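Local coordinates for RagB/SusD domain protein (Flavobacterium johnsoniae, PDB 5J5U) that probably binds chitin chains at the outer membrane, as a SusD homologue encoded in a chitin-utilization locus, at residues K392-A396 with G397-E401. Residues are numbered along the deposited sequence; the frame is centred on the assembly and turned at random.
Sequences KPLAA and GTEKE
The carboxylate of Glu-399 has the carbonyl oxygen of Ala-395 over one face, with Ala-395 O 3.2 Å from Glu-399 CD. Ala-396 O stands off the plane on this same side, beyond the two carboxylate oxygens, 2.8 Å from Glu-399 OE1 and 2.7 Å from Glu-399 OE2. The setting is a surface loop between helices 382-391 and 399-410 of the largely helical SusD-like fold, where the chain turns into the second helix and Thr-398 takes the N-cap position without a capping bond from its side chain. Neither carbonyl is hydrogen-bonded to the carboxylate: acceptor faces acceptor, and the short approaches to Ala-396 O leave the exact placing of the acid end doubtful. A bend at chi2 (89°) turns the acid back over the loop backbone. Its aliphatic part packs better: Leu-394 CD2 lies 3.7 Å from Glu-399 CG, the two side chains crossing at about a right angle, and Leu-394 CD1 reaches 3.9 Å from Glu-399 CA. Leu-394 also touches Ala-357 and Tyr-361 of helix 357-371 and Ile-403 of helix 399-410, while Glu-399 touches Tyr-349. Replacing Glu-399 by an alanine would probably leave Leu-394 CD2 without its methylene neighbour and open a gap beside Tyr-349. The side-chain amide of Gln-402 ties the loop to the helix, its NE2 bonded to Pro-393 O and its OE1 to Ala-395 N. Nearby, Thr-398 OG1 stands between its own backbone N and carbonyl carbon (chi1 72°) and meets the methyl group of Ala-395, with OG1 3.4 Å from Ala-395 CB.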
loop_
_atom_site.group_PDB
_atom_site.type_symbol
_atom_site.label_atom_id
_atom_site.label_comp_id
_atom_site.label_asym_id
_atom_site.label_seq_id
_atom_site.Cartn_x
_atom_site.Cartn_y
_atom_site.Cartn_z
ATOM N N LYS A 392 -20.644 -12.575 -8.958
ATOM C CA LYS A 392 -19.294 -13.115 -8.893
ATOM C C LYS A 392 -18.851 -13.267 -7.440
ATOM O O LYS A 392 -18.077 -12.454 -6.931
ATOM C CB LYS A 392 -18.316 -12.221 -9.677
ATOM C CG LYS A 392 -17.347 -13.021 -10.550
ATOM C CD LYS A 392 -17.621 -12.821 -12.046
ATOM C CE LYS A 392 -16.577 -13.539 -12.930
ATOM N NZ LYS A 392 -16.750 -13.239 -14.395
ATOM N N PRO A 393 -19.337 -14.329 -6.771
ATOM C CA PRO A 393 -19.021 -14.592 -5.364
ATOM C C PRO A 393 -17.684 -15.293 -5.237
ATOM O O PRO A 393 -17.103 -15.670 -6.260
ATOM C CB PRO A 393 -20.151 -15.517 -4.926
ATOM C CG PRO A 393 -20.396 -16.334 -6.176
ATOM C CD PRO A 393 -20.184 -15.396 -7.344
ATOM N N LEU A 394 -17.211 -15.470 -4.007
ATOM C CA LEU A 394 -16.053 -16.314 -3.761
ATOM C C LEU A 394 -16.364 -17.736 -4.279
ATOM O O LEU A 394 -17.352 -18.354 -3.869
ATOM C CB LEU A 394 -15.709 -16.327 -2.269
ATOM C CG LEU A 394 -14.262 -16.637 -1.893
ATOM C CD1 LEU A 394 -13.328 -15.570 -2.447
ATOM C CD2 LEU A 394 -14.091 -16.815 -0.390
ATOM N N ALA A 395 -15.545 -18.218 -5.213
ATOM C CA ALA A 395 -15.752 -19.515 -5.865
ATOM C C ALA A 395 -14.899 -20.627 -5.237
ATOM O O ALA A 395 -14.013 -20.357 -4.428
ATOM C CB ALA A 395 -15.458 -19.406 -7.344
ATOM N N ALA A 396 -15.124 -21.866 -5.671
ATOM C CA ALA A 396 -14.662 -23.048 -4.936
ATOM C C ALA A 396 -13.147 -23.225 -4.784
ATOM O O ALA A 396 -12.666 -23.473 -3.683
ATOM C CB ALA A 396 -15.242 -24.289 -5.577
ATOM N N GLY A 397 -12.395 -23.157 -5.876
ATOM C CA GLY A 397 -10.955 -23.377 -5.798
ATOM C C GLY A 397 -10.110 -22.160 -6.133
ATOM O O GLY A 397 -8.920 -22.272 -6.386
ATOM N N THR A 398 -10.744 -20.998 -6.145
ATOM C CA THR A 398 -10.108 -19.776 -6.601
ATOM C C THR A 398 -10.126 -18.680 -5.538
ATOM O O THR A 398 -10.012 -17.494 -5.866
ATOM C CB THR A 398 -10.806 -19.247 -7.874
ATOM O OG1 THR A 398 -12.094 -18.709 -7.535
ATOM C CG2 THR A 398 -10.989 -20.373 -8.873
ATOM N N GLU A 399 -10.285 -19.068 -4.272
ATOM C CA GLU A 399 -10.428 -18.084 -3.192
ATOM C C GLU A 399 -9.228 -17.147 -3.125
ATOM O O GLU A 399 -9.383 -15.939 -3.115
ATOM C CB GLU A 399 -10.622 -18.773 -1.836
ATOM C CG GLU A 399 -11.924 -19.536 -1.692
ATOM C CD GLU A 399 -11.826 -20.979 -2.160
ATOM O OE1 GLU A 399 -11.136 -21.238 -3.163
ATOM O OE2 GLU A 399 -12.430 -21.859 -1.512
ATOM N N LYS A 400 -8.038 -17.720 -3.065
ATOM C CA LYS A 400 -6.811 -16.942 -2.964
ATOM C C LYS A 400 -6.603 -16.020 -4.173
ATOM O O LYS A 400 -6.165 -14.872 -4.020
ATOM C CB LYS A 400 -5.617 -17.889 -2.774
ATOM C CG LYS A 400 -5.616 -18.550 -1.385
ATOM C CD LYS A 400 -4.394 -19.421 -1.171
ATOM C CE LYS A 400 -4.268 -19.874 0.275
ATOM N NZ LYS A 400 -3.091 -20.764 0.441
ATOM N N GLU A 401 -6.930 -16.511 -5.366
ATOM C CA GLU A 401 -6.817 -15.703 -6.572
ATOM C C GLU A 401 -7.750 -14.504 -6.525
ATOM O O GLU A 401 -7.343 -13.358 -6.795
ATOM C CB GLU A 401 -7.124 -16.545 -7.809
ATOM C CG GLU A 401 -7.094 -15.754 -9.099
ATOM C CD GLU A 401 -7.330 -16.618 -10.317
ATOM O OE1 GLU A 401 -7.513 -17.838 -10.152
ATOM O OE2 GLU A 401 -7.353 -16.072 -11.439
#